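Local coordinates for putative agmatinase (Clostridium difficile, PDB 3LHL), which probably hydrolyses agmatine to putrescine and urea, as a manganese-dependent enzyme of the arginase family, at residues 112-123 / 195-205; 209-217 / 248-259. One frame throughout, in Å; residues are numbered along the deposited sequence.

Contact 1. Residues 112-123 / 195-205. With MN (manganese (II) ion), chain C; MN (manganese (II) ion), chain B.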
loop_
_atom_site.group_PDB
_atom_site.type_symbol
_atom_site.label_atom_id
_atom_site.label_comp_id
_atom_site.label_asym_id
_atom_site.label_seq_id
_atom_site.Cartn_x
_atom_site.Cartn_y
_atom_site.Cartn_z
ATOM N N TYR A 112 -4.778 16.439 -5.296
ATOM C CA TYR A 112 -3.497 16.433 -6.000
ATOM C C TYR A 112 -3.646 15.855 -7.405
ATOM O O TYR A 112 -3.286 14.709 -7.657
ATOM C CB TYR A 112 -2.490 15.612 -5.198
ATOM C CG TYR A 112 -2.194 16.178 -3.825
ATOM C CD1 TYR A 112 -1.355 17.285 -3.673
ATOM C CD2 TYR A 112 -2.722 15.592 -2.675
ATOM C CE1 TYR A 112 -1.046 17.788 -2.411
ATOM C CE2 TYR A 112 -2.418 16.088 -1.405
ATOM C CZ TYR A 112 -1.574 17.185 -1.279
ATOM O OH TYR A 112 -1.221 17.661 -0.027
ATOM N N ASN A 113 -4.174 16.663 -8.318
ATOM C CA ASN A 113 -4.395 16.235 -9.693
ATOM C C ASN A 113 -3.127 15.713 -10.358
ATOM O O ASN A 113 -3.169 14.745 -11.114
ATOM C CB ASN A 113 -4.959 17.387 -10.522
ATOM C CG ASN A 113 -5.529 16.923 -11.852
ATOM O OD1 ASN A 113 -5.316 17.552 -12.891
ATOM N ND2 ASN A 113 -6.269 15.820 -11.822
ATOM N N ASP A 114 -2.001 16.363 -10.086
ATOM C CA ASP A 114 -0.731 15.954 -10.671
ATOM C C ASP A 114 0.036 15.071 -9.694
ATOM O O ASP A 114 1.045 15.485 -9.128
ATOM C CB ASP A 114 0.105 17.187 -11.023
ATOM C CG ASP A 114 1.495 16.825 -11.506
ATOM O OD1 ASP A 114 1.601 15.992 -12.437
ATOM O OD2 ASP A 114 2.479 17.373 -10.955
ATOM N N ILE A 115 -0.439 13.849 -9.500
ATOM C CA ILE A 115 0.207 12.947 -8.559
ATOM C C ILE A 115 0.791 11.710 -9.227
ATOM O O ILE A 115 0.321 11.277 -10.275
ATOM C CB ILE A 115 -0.794 12.516 -7.454
ATOM C CG1 ILE A 115 -0.078 11.681 -6.391
ATOM C CG2 ILE A 115 -1.944 11.727 -8.068
ATOM C CD1 ILE A 115 -0.945 11.340 -5.196
ATOM N N TYR A 116 1.831 11.155 -8.614
ATOM C CA TYR A 116 2.490 9.956 -9.121
ATOM C C TYR A 116 2.196 8.787 -8.189
ATOM O O TYR A 116 2.012 8.969 -6.986
ATOM C CB TYR A 116 3.997 10.194 -9.221
ATOM C CG TYR A 116 4.347 11.252 -10.240
ATOM C CD1 TYR A 116 4.525 10.919 -11.584
ATOM C CD2 TYR A 116 4.435 12.593 -9.876
ATOM C CE1 TYR A 116 4.779 11.894 -12.543
ATOM C CE2 TYR A 116 4.687 13.581 -10.828
ATOM C CZ TYR A 116 4.857 13.224 -12.161
ATOM O OH TYR A 116 5.082 14.194 -13.111
ATOM N N VAL A 117 2.151 7.587 -8.752
ATOM C CA VAL A 117 1.858 6.390 -7.980
ATOM C C VAL A 117 3.035 5.417 -7.920
ATOM O O VAL A 117 3.570 5.009 -8.952
ATOM C CB VAL A 117 0.646 5.632 -8.581
ATOM C CG1 VAL A 117 0.372 4.366 -7.779
ATOM C CG2 VAL A 117 -0.577 6.535 -8.609
ATOM N N ILE A 118 3.440 5.058 -6.707
ATOM C CA ILE A 118 4.515 4.094 -6.520
ATOM C C ILE A 118 3.810 2.816 -6.076
ATOM O O ILE A 118 3.097 2.801 -5.069
ATOM C CB ILE A 118 5.540 4.584 -5.471
ATOM C CG1 ILE A 118 6.342 5.753 -6.066
ATOM C CG2 ILE A 118 6.479 3.443 -5.066
ATOM C CD1 ILE A 118 7.443 6.305 -5.164
ATOM N N HIS A 119 4.009 1.754 -6.851
ATOM C CA HIS A 119 3.349 0.472 -6.625
ATOM C C HIS A 119 4.281 -0.731 -6.408
ATOM O O HIS A 119 5.054 -1.097 -7.292
ATOM C CB HIS A 119 2.424 0.235 -7.826
ATOM C CG HIS A 119 1.761 -1.107 -7.862
ATOM N ND1 HIS A 119 0.974 -1.585 -6.834
ATOM C CD2 HIS A 119 1.705 -2.041 -8.843
ATOM C CE1 HIS A 119 0.460 -2.751 -7.181
ATOM N NE2 HIS A 119 0.887 -3.050 -8.395
ATOM N N PHE A 120 4.204 -1.333 -5.225
ATOM C CA PHE A 120 4.998 -2.514 -4.888
ATOM C C PHE A 120 4.032 -3.690 -4.880
ATOM O O PHE A 120 2.980 -3.640 -4.233
ATOM C CB PHE A 120 5.666 -2.347 -3.519
ATOM C CG PHE A 120 6.886 -1.466 -3.548
ATOM C CD1 PHE A 120 8.123 -1.981 -3.925
ATOM C CD2 PHE A 120 6.790 -0.114 -3.233
ATOM C CE1 PHE A 120 9.253 -1.160 -3.989
ATOM C CE2 PHE A 120 7.917 0.718 -3.296
ATOM C CZ PHE A 120 9.146 0.196 -3.673
ATOM N N ASP A 121 4.390 -4.757 -5.581
ATOM C CA ASP A 121 3.483 -5.888 -5.690
ATOM C C ASP A 121 4.172 -7.069 -6.367
ATOM O O ASP A 121 5.181 -6.905 -7.061
ATOM C CB ASP A 121 2.287 -5.463 -6.555
ATOM C CG ASP A 121 0.991 -6.173 -6.186
ATOM O OD1 ASP A 121 0.968 -7.426 -6.142
ATOM O OD2 ASP A 121 -0.008 -5.458 -5.950
ATOM N N ALA A 122 3.613 -8.259 -6.168
ATOM C CA ALA A 122 4.132 -9.458 -6.806
ATOM C C ALA A 122 3.343 -9.581 -8.107
ATOM O O ALA A 122 3.799 -10.206 -9.073
ATOM C CB ALA A 122 3.884 -10.662 -5.934
ATOM N N HIS A 123 2.166 -8.955 -8.122
ATOM C CA HIS A 123 1.273 -8.981 -9.278
ATOM C C HIS A 123 1.112 -7.616 -9.944
ATOM O O HIS A 123 1.175 -6.575 -9.281
ATOM C CB HIS A 123 -0.103 -9.506 -8.854
ATOM C CG HIS A 123 -0.031 -10.719 -7.983
ATOM N ND1 HIS A 123 0.090 -10.643 -6.611
ATOM C CD2 HIS A 123 0.029 -12.037 -8.294
ATOM C CE1 HIS A 123 0.225 -11.861 -6.117
ATOM N NE2 HIS A 123 0.192 -12.724 -7.117
ATOM N N LYS A 195 8.054 15.686 -6.326
ATOM C CA LYS A 195 6.718 15.348 -6.789
ATOM C C LYS A 195 5.830 14.761 -5.697
ATOM O O LYS A 195 6.316 14.311 -4.658
ATOM C CB LYS A 195 6.799 14.383 -7.972
ATOM C CG LYS A 195 7.416 15.009 -9.220
ATOM C CD LYS A 195 6.656 16.266 -9.626
ATOM C CE LYS A 195 7.328 16.993 -10.781
ATOM N NZ LYS A 195 7.409 16.151 -12.004
ATOM N N ASN A 196 4.522 14.785 -5.942
ATOM C CA ASN A 196 3.544 14.260 -5.000
ATOM C C ASN A 196 3.289 12.797 -5.332
ATOM O O ASN A 196 2.997 12.440 -6.476
ATOM C CB ASN A 196 2.250 15.067 -5.088
ATOM C CG ASN A 196 2.448 16.514 -4.691
ATOM O OD1 ASN A 196 1.966 17.428 -5.362
ATOM N ND2 ASN A 196 3.158 16.731 -3.590
ATOM N N ILE A 197 3.384 11.954 -4.314
ATOM C CA ILE A 197 3.235 10.524 -4.503
ATOM C C ILE A 197 2.175 9.828 -3.653
ATOM O O ILE A 197 1.932 10.194 -2.499
ATOM C CB ILE A 197 4.614 9.818 -4.239
ATOM C CG1 ILE A 197 5.529 9.958 -5.458
ATOM C CG2 ILE A 197 4.417 8.349 -3.884
ATOM C CD1 ILE A 197 6.032 11.367 -5.721
ATOM N N TYR A 198 1.531 8.830 -4.249
ATOM C CA TYR A 198 0.589 8.003 -3.512
ATOM C C TYR A 198 1.324 6.669 -3.489
ATOM O O TYR A 198 1.579 6.077 -4.539
ATOM C CB TYR A 198 -0.744 7.811 -4.225
ATOM C CG TYR A 198 -1.694 7.003 -3.363
ATOM C CD1 TYR A 198 -2.593 7.631 -2.503
ATOM C CD2 TYR A 198 -1.618 5.608 -3.328
ATOM C CE1 TYR A 198 -3.388 6.891 -1.624
ATOM C CE2 TYR A 198 -2.404 4.861 -2.453
ATOM C CZ TYR A 198 -3.287 5.508 -1.602
ATOM O OH TYR A 198 -4.049 4.771 -0.717
ATOM N N LEU A 199 1.684 6.210 -2.300
ATOM C CA LEU A 199 2.415 4.956 -2.162
ATOM C C LEU A 199 1.515 3.801 -1.758
ATOM O O LEU A 199 0.941 3.803 -0.673
ATOM C CB LEU A 199 3.525 5.127 -1.126
ATOM C CG LEU A 199 4.316 3.890 -0.701
ATOM C CD1 LEU A 199 5.102 3.330 -1.876
ATOM C CD2 LEU A 199 5.254 4.277 0.441
ATOM N N THR A 200 1.386 2.818 -2.641
ATOM C CA THR A 200 0.569 1.647 -2.359
ATOM C C THR A 200 1.461 0.410 -2.344
ATOM O O THR A 200 2.076 0.047 -3.350
ATOM C CB THR A 200 -0.564 1.459 -3.408
ATOM O OG1 THR A 200 -1.293 0.259 -3.106
ATOM C CG2 THR A 200 0.005 1.375 -4.825
ATOM N N ILE A 201 1.525 -0.232 -1.187
ATOM C CA ILE A 201 2.352 -1.415 -1.016
ATOM C C ILE A 201 1.556 -2.697 -0.775
ATOM O O ILE A 201 0.946 -2.874 0.284
ATOM C CB ILE A 201 3.334 -1.225 0.169
ATOM C CG1 ILE A 201 4.385 -0.177 -0.198
ATOM C CG2 ILE A 201 3.995 -2.561 0.539
ATOM C CD1 ILE A 201 5.372 0.115 0.915
ATOM N N ASP A 202 1.550 -3.579 -1.770
ATOM C CA ASP A 202 0.894 -4.872 -1.626
ATOM C C ASP A 202 1.987 -5.700 -0.947
ATOM O O ASP A 202 3.044 -5.932 -1.537
ATOM C CB ASP A 202 0.564 -5.476 -2.986
ATOM C CG ASP A 202 -0.120 -6.817 -2.868
ATOM O OD1 ASP A 202 0.298 -7.616 -2.008
ATOM O OD2 ASP A 202 -1.066 -7.078 -3.634
ATOM N N LEU A 203 1.751 -6.125 0.289
ATOM C CA LEU A 203 2.754 -6.882 1.026
ATOM C C LEU A 203 3.224 -8.179 0.372
ATOM O O LEU A 203 4.282 -8.693 0.736
ATOM C CB LEU A 203 2.269 -7.151 2.455
ATOM C CG LEU A 203 2.036 -5.883 3.295
ATOM C CD1 LEU A 203 1.351 -6.236 4.606
ATOM C CD2 LEU A 203 3.366 -5.181 3.548
ATOM N N ASP A 204 2.469 -8.722 -0.584
ATOM C CA ASP A 204 2.940 -9.951 -1.220
ATOM C C ASP A 204 4.109 -9.676 -2.160
ATOM O O ASP A 204 4.547 -10.560 -2.886
ATOM C CB ASP A 204 1.821 -10.699 -1.967
ATOM C CG ASP A 204 1.283 -9.941 -3.165
ATOM O OD1 ASP A 204 2.016 -9.131 -3.771
ATOM O OD2 ASP A 204 0.110 -10.179 -3.512
ATOM N N VAL A 205 4.612 -8.442 -2.156
ATOM C CA VAL A 205 5.762 -8.121 -2.985
ATOM C C VAL A 205 6.921 -8.905 -2.365
ATOM O O VAL A 205 7.890 -9.257 -3.040
ATOM C CB VAL A 205 6.093 -6.602 -2.971
ATOM C CG1 VAL A 205 6.572 -6.164 -1.583
ATOM C CG2 VAL A 205 7.144 -6.301 -4.025
HETATM MN MN MN C . -0.408 -8.893 -5.007
HETATM MN MN MN B . -2.002 -6.122 -5.406
HETATM O O HOH W 1 3.360 15.703 -8.193
HETATM O O HOH W 2 4.462 16.748 -12.839
#
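The imidazole of H123 has D204 OD2 at its edge, in the ring plane, while the methyl of A122 lies over one face, offset toward the rim. F120 is approached at its edge by L199 CD1 and V205 CG2. H119 also meets its partner edge-on, T200 CG2 lying 3.7 Å from H119 ND1, a buried nitrogen with no polar partner in the model. With its hydroxyl anti to the backbone N (chi1 178°), T200 turns this methyl to H119 and keeps OG1 for H98 and D245, so a second-shell threonine helps to position a metal ligand.

Strands 115-120 and 196-202 are neighbours in the parallel sheet of the arginase fold. Backbone bonds alternate regularly from Y116 N to D202 N, for instance T200 N to I118 O at 3.0 Å. Branched residues suit the side bearing I118, I197 and L199, where I118 CG2 presses on L199 CD1 at 3.5 Å. At the N-terminal end of the strands, K195 lays its bent aliphatic chain obliquely beside the Y116 ring, and one water joins K195 NZ, Y116 OH and D114 OD2, while D114 OD1 makes a salt bridge to K152.

Both strands end in the binuclear manganese site. The D121 carboxylate spans it, OD1 reaching the chain C ion at 2.3 Å and OD2 the chain B ion at 2.2 Å. D202 bridges with one oxygen, OD2, while H123 ND1 and D204 OD2 bind the chain C ion alone; H98 and D125 complete the other. The Asx turn H123 N to D121 OD1 (2.8 Å) and the bond from A122 N to D204 OD1 (3.0 Å) steady these carboxylates. Packing so many acidic oxygens together would be costly without the two cations, which probably offset their charge and, as in other arginase-family enzymes, could activate a metal-bound water.

Contact 2. Residues 209-217 / 248-259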
loop_
_atom_site.group_PDB
_atom_site.type_symbol
_atom_site.label_atom_id
_atom_site.label_comp_id
_atom_site.label_asym_id
_atom_site.label_seq_id
_atom_site.Cartn_x
_atom_site.Cartn_y
_atom_site.Cartn_z
ATOM N N SER A 209 7.788 -17.325 0.781
ATOM C CA SER A 209 8.276 -18.057 1.953
ATOM C C SER A 209 8.605 -17.127 3.116
ATOM O O SER A 209 8.758 -17.568 4.255
ATOM C CB SER A 209 9.514 -18.879 1.594
ATOM O OG SER A 209 9.206 -19.858 0.620
ATOM N N VAL A 210 8.723 -15.840 2.816
ATOM C CA VAL A 210 9.017 -14.841 3.830
ATOM C C VAL A 210 7.704 -14.296 4.387
ATOM O O VAL A 210 7.554 -14.140 5.597
ATOM C CB VAL A 210 9.829 -13.669 3.230
ATOM C CG1 VAL A 210 9.939 -12.523 4.242
ATOM C CG2 VAL A 210 11.213 -14.164 2.802
ATOM N N PHE A 211 6.759 -14.012 3.492
ATOM C CA PHE A 211 5.457 -13.460 3.874
ATOM C C PHE A 211 4.351 -14.342 3.292
ATOM O O PHE A 211 3.687 -13.967 2.332
ATOM C CB PHE A 211 5.324 -12.034 3.325
ATOM C CG PHE A 211 4.148 -11.258 3.881
ATOM C CD1 PHE A 211 4.268 -10.543 5.070
ATOM C CD2 PHE A 211 2.935 -11.230 3.206
ATOM C CE1 PHE A 211 3.191 -9.804 5.578
ATOM C CE2 PHE A 211 1.854 -10.499 3.702
ATOM C CZ PHE A 211 1.984 -9.784 4.891
ATOM N N PRO A 212 4.141 -15.529 3.875
ATOM C CA PRO A 212 3.106 -16.435 3.374
ATOM C C PRO A 212 1.688 -16.061 3.805
ATOM O O PRO A 212 0.706 -16.570 3.250
ATOM C CB PRO A 212 3.558 -17.787 3.917
ATOM C CG PRO A 212 4.149 -17.417 5.244
ATOM C CD PRO A 212 4.950 -16.175 4.928
ATOM N N GLY A 213 1.585 -15.172 4.790
ATOM C CA GLY A 213 0.280 -14.754 5.273
ATOM C C GLY A 213 -0.352 -13.760 4.321
ATOM O O GLY A 213 -0.592 -12.600 4.682
ATOM N N THR A 214 -0.616 -14.216 3.098
ATOM C CA THR A 214 -1.207 -13.371 2.072
ATOM C C THR A 214 -2.064 -14.228 1.147
ATOM O O THR A 214 -1.912 -15.451 1.104
ATOM C CB THR A 214 -0.109 -12.637 1.263
ATOM O OG1 THR A 214 -0.703 -11.583 0.495
ATOM C CG2 THR A 214 0.606 -13.600 0.330
ATOM N N GLY A 215 -2.955 -13.584 0.402
ATOM C CA GLY A 215 -3.858 -14.308 -0.475
ATOM C C GLY A 215 -3.285 -15.089 -1.642
ATOM O O GLY A 215 -3.699 -16.220 -1.890
ATOM N N THR A 216 -2.332 -14.497 -2.355
ATOM C CA THR A 216 -1.740 -15.132 -3.528
ATOM C C THR A 216 -0.220 -15.111 -3.473
ATOM O O THR A 216 0.418 -14.346 -4.189
ATOM C CB THR A 216 -2.182 -14.389 -4.800
ATOM O OG1 THR A 216 -3.561 -14.021 -4.666
ATOM C CG2 THR A 216 -1.999 -15.269 -6.044
ATOM N N PRO A 217 0.382 -15.961 -2.627
ATOM C CA PRO A 217 1.839 -16.039 -2.478
ATOM C C PRO A 217 2.538 -16.318 -3.806
ATOM O O PRO A 217 2.102 -17.171 -4.574
ATOM C CB PRO A 217 2.024 -17.190 -1.492
ATOM C CG PRO A 217 0.757 -17.194 -0.715
ATOM C CD PRO A 217 -0.283 -16.951 -1.765
ATOM N N GLU A 248 -3.132 -6.582 1.642
ATOM C CA GLU A 248 -3.045 -8.014 1.391
ATOM C C GLU A 248 -2.458 -8.906 2.488
ATOM O O GLU A 248 -2.140 -10.074 2.240
ATOM C CB GLU A 248 -2.338 -8.262 0.048
ATOM C CG GLU A 248 -3.121 -7.735 -1.161
ATOM C CD GLU A 248 -4.519 -8.363 -1.306
ATOM O OE1 GLU A 248 -5.010 -8.972 -0.332
ATOM O OE2 GLU A 248 -5.136 -8.236 -2.394
ATOM N N LEU A 249 -2.299 -8.363 3.692
ATOM C CA LEU A 249 -1.831 -9.187 4.798
ATOM C C LEU A 249 -3.044 -10.036 5.163
ATOM O O LEU A 249 -4.104 -9.501 5.489
ATOM C CB LEU A 249 -1.444 -8.354 6.023
ATOM C CG LEU A 249 -1.411 -9.200 7.314
ATOM C CD1 LEU A 249 -0.178 -10.116 7.314
ATOM C CD2 LEU A 249 -1.394 -8.300 8.537
ATOM N N SER A 250 -2.895 -11.352 5.072
ATOM C CA SER A 250 -3.969 -12.278 5.409
ATOM C C SER A 250 -3.337 -13.206 6.443
ATOM O O SER A 250 -2.785 -14.249 6.105
ATOM C CB SER A 250 -4.405 -13.055 4.170
ATOM O OG SER A 250 -5.642 -13.695 4.400
ATOM N N PRO A 251 -3.416 -12.815 7.726
ATOM C CA PRO A 251 -2.906 -13.456 8.947
ATOM C C PRO A 251 -2.966 -14.970 9.070
ATOM O O PRO A 251 -1.933 -15.636 9.156
ATOM C CB PRO A 251 -3.708 -12.775 10.058
ATOM C CG PRO A 251 -3.948 -11.422 9.512
ATOM C CD PRO A 251 -4.325 -11.709 8.078
ATOM N N ASP A 252 -4.175 -15.509 9.097
ATOM C CA ASP A 252 -4.361 -16.939 9.267
ATOM C C ASP A 252 -3.578 -17.848 8.329
ATOM O O ASP A 252 -3.300 -18.992 8.681
ATOM C CB ASP A 252 -5.848 -17.285 9.196
ATOM C CG ASP A 252 -6.674 -16.485 10.184
ATOM O OD1 ASP A 252 -6.184 -16.252 11.311
ATOM O OD2 ASP A 252 -7.811 -16.092 9.838
ATOM N N TYR A 253 -3.207 -17.360 7.152
ATOM C CA TYR A 253 -2.464 -18.212 6.229
ATOM C C TYR A 253 -1.017 -18.440 6.649
ATOM O O TYR A 253 -0.342 -19.316 6.109
ATOM C CB TYR A 253 -2.542 -17.657 4.805
ATOM C CG TYR A 253 -3.946 -17.722 4.237
ATOM C CD1 TYR A 253 -4.684 -18.912 4.286
ATOM C CD2 TYR A 253 -4.545 -16.596 3.672
ATOM C CE1 TYR A 253 -5.992 -18.975 3.786
ATOM C CE2 TYR A 253 -5.844 -16.647 3.167
ATOM C CZ TYR A 253 -6.564 -17.837 3.230
ATOM O OH TYR A 253 -7.853 -17.877 2.753
ATOM N N ASP A 254 -0.543 -17.654 7.609
ATOM C CA ASP A 254 0.814 -17.819 8.126
ATOM C C ASP A 254 0.657 -18.255 9.572
ATOM O O ASP A 254 0.559 -17.425 10.478
ATOM C CB ASP A 254 1.613 -16.511 8.083
ATOM C CG ASP A 254 3.052 -16.696 8.543
ATOM O OD1 ASP A 254 3.364 -17.770 9.105
ATOM O OD2 ASP A 254 3.873 -15.774 8.348
ATOM N N THR A 255 0.630 -19.564 9.778
ATOM C CA THR A 255 0.467 -20.131 11.108
ATOM C C THR A 255 1.566 -19.744 12.091
ATOM O O THR A 255 1.362 -19.827 13.302
ATOM C CB THR A 255 0.365 -21.672 11.037
ATOM O OG1 THR A 255 1.383 -22.183 10.166
ATOM C CG2 THR A 255 -0.999 -22.088 10.506
ATOM N N THR A 256 2.723 -19.315 11.589
ATOM C CA THR A 256 3.809 -18.923 12.487
ATOM C C THR A 256 3.534 -17.540 13.051
ATOM O O THR A 256 4.082 -17.163 14.085
ATOM C CB THR A 256 5.186 -18.853 11.780
ATOM O OG1 THR A 256 5.258 -17.654 11.000
ATOM C CG2 THR A 256 5.402 -20.061 10.883
ATOM N N GLY A 257 2.693 -16.781 12.356
ATOM C CA GLY A 257 2.364 -15.439 12.800
ATOM C C GLY A 257 3.377 -14.383 12.383
ATOM O O GLY A 257 3.143 -13.188 12.575
ATOM N N VAL A 258 4.498 -14.802 11.801
ATOM C CA VAL A 258 5.529 -13.847 11.398
ATOM C C VAL A 258 5.077 -12.790 10.383
ATOM O O VAL A 258 5.544 -11.653 10.428
ATOM C CB VAL A 258 6.784 -14.586 10.884
ATOM C CG1 VAL A 258 7.747 -13.604 10.220
ATOM C CG2 VAL A 258 7.482 -15.280 12.071
ATOM N N SER A 259 4.165 -13.154 9.485
ATOM C CA SER A 259 3.662 -12.210 8.491
ATOM C C SER A 259 3.071 -10.969 9.154
ATOM O O SER A 259 3.206 -9.859 8.647
ATOM C CB SER A 259 2.589 -12.872 7.625
ATOM O OG SER A 259 3.152 -13.885 6.818
HETATM O O HOH W 3 6.482 -15.836 7.810
HETATM O O HOH W 4 -4.136 -11.295 0.877
#
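D254 OD2, packed against the P212 ring with P212 CG 3.5 Å away, is gripped by three donors: S259 OG at 2.5 Å on its anti lone pair, S259 N from above the carboxylate plane, and a water that also donates to V210 O. Its other oxygen closes an Asx turn, taking T256 N and T256 OG1 from the same face, and T256 OG1 in turn accepts from V258 N in an ST turn. Aspartate, threonine and serine thus fold the chain into the start of helix 258-278.

S259 OG works both ways, accepting from G213 N at 2.9 Å as well as donating to D254. G213 is the centre of an inverse gamma turn; having no side chain, it fits between the CB atoms of D254 and S259. Its O takes S250 N at 2.6 Å from well above the carbonyl plane.

F211 brings its ring to the 248-259 segment (CG anti to the backbone N, chi1 -168°), placing one face under S259 CB in a CH-pi contact and CZ against L249 CD1. At the metal-facing end, T214 OG1 donates to E248 O at 2.7 Å, and a water donates to that oxygen and to E248 OE1 while accepting from G215 N.

In the fold
Contact 1 holds most of the manganese ligands, and contact 2 ties together two loops beside them; their centres lie about 21 Å apart, yet they meet at the metal site. D202 OD2, which bridges the ions, is 3.3 Å from E248 CG. D204 CB lies 3.6 Å from T214 OG1, and H123 CE1 is 3.2 Å from T216 O, so the 209-217 loop passes close by the ligands. L203 CB also packs on F211 CE2 at 3.6 Å. E248 has been seen to bind a third manganese ion in this protein, although no such ion is bound to this chain in the model; contact 2 thus borders the active site.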